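PDB 2RFL: putative phosphohistidine phosphatase SixA from Agrobacterium tumefaciens, which probably removes phosphate from phosphohistidine by hydrolysis, as a SixA-like member of branch 1 of the histidine phosphatase superfamily. Local coordinates for residues A[59-63]-A[64-68]; A[120-123]-A[124-128]; A[134-137]-A[138-142]. One frame throughout, in Å; residues are numbered along the deposited sequence. Where two conformers were deposited one is given.

Contact 1: A[59-63]-A[64-68]; sequences LSSTA and ARCRQ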
loop_
_atom_site.group_PDB
_atom_site.type_symbol
_atom_site.label_atom_id
_atom_site.label_comp_id
_atom_site.label_asym_id
_atom_site.label_seq_id
_atom_site.Cartn_x
_atom_site.Cartn_y
_atom_site.Cartn_z
ATOM N N LEU A 59 -6.362 -2.714 -4.533
ATOM C CA LEU A 59 -7.278 -1.565 -4.345
ATOM C C LEU A 59 -6.498 -0.262 -4.219
ATOM O O LEU A 59 -5.643 -0.107 -3.361
ATOM C CB LEU A 59 -8.160 -1.752 -3.119
ATOM C CG LEU A 59 -9.019 -3.007 -3.004
ATOM C CD1 LEU A 59 -9.821 -3.122 -1.701
ATOM C CD2 LEU A 59 -9.884 -3.081 -4.260
ATOM N N SER A 60 -6.766 0.676 -5.108
ATOM C CA SER A 60 -5.953 1.899 -5.196
ATOM C C SER A 60 -6.826 3.128 -5.257
ATOM O O SER A 60 -7.908 3.070 -5.810
ATOM C CB SER A 60 -5.087 1.878 -6.459
ATOM O OG SER A 60 -4.366 3.104 -6.676
ATOM N N SER A 61 -6.328 4.233 -4.698
ATOM C CA SER A 61 -6.810 5.571 -5.006
ATOM C C SER A 61 -6.866 5.775 -6.534
ATOM O O SER A 61 -6.081 5.193 -7.322
ATOM C CB SER A 61 -5.896 6.638 -4.343
ATOM O OG SER A 61 -6.247 8.009 -4.605
ATOM N N THR A 62 -7.796 6.618 -6.944
ATOM C CA THR A 62 -7.873 7.020 -8.293
ATOM C C THR A 62 -6.872 8.139 -8.545
ATOM O O THR A 62 -6.654 8.474 -9.703
ATOM C CB THR A 62 -9.299 7.491 -8.614
ATOM O OG1 THR A 62 -9.764 8.296 -7.531
ATOM C CG2 THR A 62 -10.204 6.309 -8.760
ATOM N N ALA A 63 -6.271 8.722 -7.478
ATOM C CA ALA A 63 -5.396 9.911 -7.669
ATOM C C ALA A 63 -4.235 9.545 -8.578
ATOM O O ALA A 63 -3.592 8.540 -8.367
ATOM C CB ALA A 63 -4.896 10.477 -6.357
ATOM N N ALA A 64 -3.981 10.347 -9.599
ATOM C CA ALA A 64 -2.939 9.999 -10.538
ATOM C C ALA A 64 -1.704 9.354 -9.836
ATOM O O ALA A 64 -1.308 8.246 -10.215
ATOM C CB ALA A 64 -2.572 11.147 -11.328
ATOM N N ARG A 65 -1.140 9.997 -8.803
ATOM C CA ARG A 65 0.058 9.477 -8.139
ATOM C C ARG A 65 -0.117 8.054 -7.599
ATOM O O ARG A 65 0.860 7.373 -7.306
ATOM C CB ARG A 65 0.564 10.413 -7.026
ATOM C CG ARG A 65 -0.207 10.368 -5.674
ATOM C CD ARG A 65 0.351 11.492 -4.701
ATOM N NE ARG A 65 -0.574 11.993 -3.656
ATOM C CZ ARG A 65 -1.539 12.905 -3.855
ATOM N NH1 ARG A 65 -1.773 13.450 -5.059
ATOM N NH2 ARG A 65 -2.291 13.288 -2.828
ATOM N N CYS A 66 -1.351 7.602 -7.459
ATOM C CA CYS A 66 -1.579 6.271 -6.919
ATOM C C CYS A 66 -1.699 5.386 -8.102
ATOM O O CYS A 66 -1.172 4.301 -8.120
ATOM C CB CYS A 66 -2.851 6.200 -6.067
ATOM S SG CYS A 66 -2.562 6.606 -4.333
ATOM N N ARG A 67 -2.376 5.897 -9.107
ATOM C CA ARG A 67 -2.561 5.231 -10.355
ATOM C C ARG A 67 -1.215 4.802 -10.997
ATOM O O ARG A 67 -1.019 3.636 -11.295
ATOM C CB ARG A 67 -3.393 6.147 -11.246
ATOM C CG ARG A 67 -4.854 6.076 -10.895
ATOM C CD ARG A 67 -5.650 6.743 -11.995
ATOM N NE ARG A 67 -7.088 6.530 -11.896
ATOM C CZ ARG A 67 -7.752 5.480 -12.403
ATOM N NH1 ARG A 67 -7.117 4.512 -13.032
ATOM N NH2 ARG A 67 -9.070 5.391 -12.279
ATOM N N GLN A 68 -0.291 5.764 -11.132
ATOM C CA GLN A 68 1.044 5.548 -11.682
ATOM C C GLN A 68 1.809 4.606 -10.739
ATOM O O GLN A 68 2.414 3.628 -11.222
ATOM C CB GLN A 68 1.821 6.853 -11.910
ATOM C CG GLN A 68 1.229 7.864 -12.898
ATOM C CD GLN A 68 1.705 9.340 -12.625
ATOM O OE1 GLN A 68 2.172 9.712 -11.538
ATOM N NE2 GLN A 68 1.508 10.164 -13.587
#
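Where the chain turns from strand 57-60 into helix 64-77, the carbonyl of A63 in the N-cap position takes two backbone N-H groups of the first helical turn, R67 N at 3.0 Å from A63 O and C66 N at 2.6 Å, arriving from opposite faces of its plane. S60 OG donates to S61 O at 2.8 Å, in the carbonyl plane and on a lone pair, and rests against CB of C66, 3.5 Å away. In the conformer given, S61 OG accepts from A63 N, an ST turn, and bonds to H115 NE2. R67 runs alongside T62, both pointing the same way; with CG opposite the carbonyl carbon (chi1 -79°) and the chain extended, NE comes to 3.0 Å from T62 O. That oxygen lies at the edge of the guanidinium, near its plane, but at 120° the hydrogen bond is weak; NH2 of R67 also passes T62 CG2. The T62 hydroxyl is bonded to D87, and R67 also makes a cation-pi contact with Y85. R65 heads for a salt bridge with D28, its side chain lying against H16 and H115. Two donors thus fasten the A63 carbonyl and fix the start of the helix, from which R65 extends into what is probably the phosphate pocket of this family, while the side chain of R67 adds a weak bond to T62 O.

Contact 2: A[120-123]-A[124-128]; sequences EATL and EAMIG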
loop_
_atom_site.group_PDB
_atom_site.type_symbol
_atom_site.label_atom_id
_atom_site.label_comp_id
_atom_site.label_asym_id
_atom_site.label_seq_id
_atom_site.Cartn_x
_atom_site.Cartn_y
_atom_site.Cartn_z
ATOM N N GLU A 120 -0.575 4.939 7.189
ATOM C CA GLU A 120 0.082 4.806 8.507
ATOM C C GLU A 120 -0.915 4.400 9.599
ATOM O O GLU A 120 -0.614 3.524 10.404
ATOM C CB GLU A 120 0.849 6.089 8.902
ATOM C CG GLU A 120 2.047 5.842 9.841
ATOM C CD GLU A 120 2.974 7.078 10.059
ATOM O OE1 GLU A 120 3.187 7.873 9.113
ATOM O OE2 GLU A 120 3.494 7.254 11.195
ATOM N N ALA A 121 -2.105 4.999 9.610
ATOM C CA ALA A 121 -3.125 4.627 10.610
ATOM C C ALA A 121 -3.616 3.174 10.514
ATOM O O ALA A 121 -3.808 2.501 11.516
ATOM C CB ALA A 121 -4.279 5.580 10.569
ATOM N N THR A 122 -3.783 2.698 9.298
ATOM C CA THR A 122 -4.101 1.319 9.028
ATOM C C THR A 122 -3.083 0.317 9.553
ATOM O O THR A 122 -3.453 -0.703 10.146
ATOM C CB THR A 122 -4.306 1.136 7.528
ATOM O OG1 THR A 122 -5.088 2.247 7.048
ATOM C CG2 THR A 122 -5.020 -0.169 7.256
ATOM N N LEU A 123 -1.803 0.584 9.336
ATOM C CA LEU A 123 -0.775 -0.323 9.864
ATOM C C LEU A 123 -0.802 -0.277 11.366
ATOM O O LEU A 123 -0.746 -1.324 12.013
ATOM C CB LEU A 123 0.610 0.056 9.328
ATOM C CG LEU A 123 1.849 -0.741 9.733
ATOM C CD1 LEU A 123 1.641 -2.222 9.403
ATOM C CD2 LEU A 123 3.112 -0.181 9.052
ATOM N N GLU A 124 -0.920 0.937 11.918
ATOM C CA GLU A 124 -0.971 1.136 13.357
ATOM C C GLU A 124 -2.114 0.286 13.942
ATOM O O GLU A 124 -1.904 -0.477 14.880
ATOM C CB GLU A 124 -1.080 2.644 13.743
ATOM C CG GLU A 124 -0.866 2.929 15.246
ATOM C CD GLU A 124 -1.374 4.305 15.766
ATOM O OE1 GLU A 124 -2.031 5.087 15.026
ATOM O OE2 GLU A 124 -1.110 4.594 16.961
ATOM N N ALA A 125 -3.305 0.406 13.345
ATOM C CA ALA A 125 -4.513 -0.343 13.751
ATOM C C ALA A 125 -4.275 -1.819 13.890
ATOM O O ALA A 125 -4.867 -2.451 14.747
ATOM C CB ALA A 125 -5.632 -0.111 12.755
HETATM N N MSE A 126 -3.385 -2.347 13.047
HETATM C CA MSE A 126 -3.103 -3.774 12.915
HETATM C C MSE A 126 -1.942 -4.284 13.794
HETATM O O MSE A 126 -2.012 -5.381 14.289
HETATM C CB MSE A 126 -2.840 -4.135 11.449
HETATM C CG MSE A 126 -3.908 -3.763 10.429
HETATM SE SE MSE A 126 -3.283 -3.981 8.520
HETATM C CE MSE A 126 -4.935 -3.437 7.703
ATOM N N ILE A 127 -0.864 -3.515 13.938
ATOM C CA ILE A 127 0.334 -3.953 14.679
ATOM C C ILE A 127 0.628 -3.113 15.941
ATOM O O ILE A 127 1.475 -3.486 16.765
ATOM C CB ILE A 127 1.624 -4.044 13.789
ATOM C CG1 ILE A 127 2.115 -2.644 13.391
ATOM C CG2 ILE A 127 1.437 -4.960 12.533
ATOM C CD1 ILE A 127 3.556 -2.641 12.935
ATOM N N GLY A 128 -0.106 -2.024 16.118
ATOM C CA GLY A 128 -0.022 -1.222 17.333
ATOM C C GLY A 128 1.002 -0.126 17.196
ATOM O O GLY A 128 1.911 -0.229 16.392
#
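In the last turns of helix 118-127, L123 and I127 stand one turn apart and pack their branches together. CD1 of L123 lies 4.0 Å from CG1 of I127, the two side chains crossing at a slant, and I127 CD1 comes equally near the same methyl. With chi1 at 71°, CG1 of I127 sits between its own backbone N and carbonyl carbon, which tucks it close to L123 O. The main chain is regular at first: E124 N bonds to E120 O at 3.0 Å and A125 N to A121 O at 2.8 Å. It then tightens, because M126 N makes only a weak bond to T122 O and turns to L123 O, 3.0 Å away, coming from above the carbonyl plane. I127 N reaches L123 O at 2.9 Å, nearly in line with the C=O, giving this oxygen two donors. Selenomethionine M126 lies side by side with T122, its CE 3.3 Å from T122 CG2; the T122 hydroxyl is bonded to T118 O and Y97 N. L123, M126 and I127 all meet L148 of strand 145-149. G128, at phi 91°, ends helix 118-127 and is also the N-cap of helix 129-135, so a glycine joins two consecutive helices of this alpha-beta-alpha sandwich.

Contact 3: A[134-137]-A[138-142]; sequences AALP and SGFPT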
loop_
_atom_site.group_PDB
_atom_site.type_symbol
_atom_site.label_atom_id
_atom_site.label_comp_id
_atom_site.label_asym_id
_atom_site.label_seq_id
_atom_site.Cartn_x
_atom_site.Cartn_y
_atom_site.Cartn_z
ATOM N N ALA A 134 8.973 0.985 16.506
ATOM C CA ALA A 134 10.167 0.136 16.379
ATOM C C ALA A 134 10.528 -0.195 14.932
ATOM O O ALA A 134 11.688 -0.445 14.610
ATOM C CB ALA A 134 9.986 -1.137 17.164
ATOM N N ALA A 135 9.524 -0.206 14.060
ATOM C CA ALA A 135 9.727 -0.555 12.669
ATOM C C ALA A 135 10.038 0.705 11.875
ATOM O O ALA A 135 10.934 0.731 11.022
ATOM C CB ALA A 135 8.504 -1.257 12.119
ATOM N N LEU A 136 9.300 1.760 12.182
ATOM C CA LEU A 136 9.421 3.024 11.481
ATOM C C LEU A 136 9.609 4.159 12.478
ATOM O O LEU A 136 8.627 4.667 13.018
ATOM C CB LEU A 136 8.180 3.256 10.633
ATOM C CG LEU A 136 7.785 2.114 9.704
ATOM C CD1 LEU A 136 6.370 2.366 9.187
ATOM C CD2 LEU A 136 8.739 1.941 8.546
ATOM N N PRO A 137 10.875 4.532 12.762
ATOM C CA PRO A 137 11.142 5.715 13.596
ATOM C C PRO A 137 10.608 7.024 12.977
ATOM O O PRO A 137 10.085 7.876 13.685
ATOM C CB PRO A 137 12.671 5.738 13.695
ATOM C CG PRO A 137 13.116 4.345 13.323
ATOM C CD PRO A 137 12.115 3.846 12.353
ATOM N N SER A 138 10.699 7.152 11.657
ATOM C CA SER A 138 10.256 8.367 10.976
ATOM C C SER A 138 8.961 8.228 10.164
ATOM O O SER A 138 8.686 9.039 9.281
ATOM C CB SER A 138 11.391 8.934 10.122
ATOM O OG SER A 138 11.988 7.917 9.352
ATOM N N GLY A 139 8.156 7.218 10.469
ATOM C CA GLY A 139 6.848 7.085 9.840
ATOM C C GLY A 139 6.827 6.254 8.571
ATOM O O GLY A 139 7.834 5.652 8.213
ATOM N N PHE A 140 5.678 6.243 7.895
ATOM C CA PHE A 140 5.401 5.351 6.755
ATOM C C PHE A 140 5.753 6.080 5.436
ATOM O O PHE A 140 4.989 6.951 4.967
ATOM C CB PHE A 140 3.926 4.938 6.814
ATOM C CG PHE A 140 3.573 3.724 6.018
ATOM C CD1 PHE A 140 3.890 3.625 4.662
ATOM C CD2 PHE A 140 2.860 2.686 6.614
ATOM C CE1 PHE A 140 3.540 2.510 3.894
ATOM C CE2 PHE A 140 2.499 1.559 5.868
ATOM C CZ PHE A 140 2.854 1.481 4.481
ATOM N N PRO A 141 6.925 5.746 4.853
ATOM C CA PRO A 141 7.486 6.440 3.700
ATOM C C PRO A 141 6.766 6.156 2.351
ATOM O O PRO A 141 5.944 5.229 2.255
ATOM C CB PRO A 141 8.940 5.927 3.677
ATOM C CG PRO A 141 8.870 4.538 4.273
ATOM C CD PRO A 141 7.783 4.621 5.302
ATOM N N THR A 142 7.083 6.962 1.334
ATOM C CA THR A 142 6.527 6.793 -0.002
ATOM C C THR A 142 7.062 5.559 -0.674
ATOM O O THR A 142 8.250 5.301 -0.643
ATOM C CB THR A 142 6.838 7.963 -0.950
ATOM O OG1 THR A 142 8.260 8.172 -1.038
ATOM C CG2 THR A 142 6.083 9.219 -0.530
#
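L136 points its CB toward the 138-142 loop and drapes its side chain over the carbonyl oxygen of G139, with CB 3.4 Å from G139 O and CG, CD1 and CD2 a little farther off. Chi1 of -52° sets CG opposite the carbonyl carbon of L136, and from there the two methyls divide between the next residues. CD1 goes to F140, 4.3 Å from its CB, meeting the ring obliquely; CD2 goes to P141, 4.3 Å from its CD. The CB of F140 points away from 134-137, and its CG is anti to the backbone N (chi1 -162°), which carries the ring inward to L13 and M119 and into an edge-to-face stack with F166. P137 and S138 form the exposed bend, and G139, at a positive phi of 91°, sets the direction in which the chain leaves it. No hydrogen bond joins the two segments; across them the contact is van der Waals only, made by L136 against G139 O, F140 and P141. Polar bonds come from outside, among them those of F140 O with R15 NH1 and N116 ND2. The chemistry therefore divides, the leucine and phenylalanine giving an apolar surface while the F140 carbonyl provides two bonds that may steady R15.

In the fold
Contacts 2 and 3 touch, their centres 12 Å apart: L123 CD2 meets F140 CE2 at 3.7 Å and L136 CD1 at 4.1 Å, while E120 OE1 makes a weak, probable hydrogen bond to F140 N at 3.2 Å. Contact 1 stands apart, its centre 21 Å from either, across the chain's centre from contact 2. The nearest atoms of contacts 1 and 2 are about 11 Å apart. Those of contacts 1 and 3 are about 7 Å apart. The probable active site connects them: contact 1 supplies R65, beside H16 and H115, and in contact 3 F140 O may steady R15, the neighbour of H16. N116, which follows H115, ties contact 2 to contact 3, its OD1 taking E120 N and its ND2 reaching F140 O.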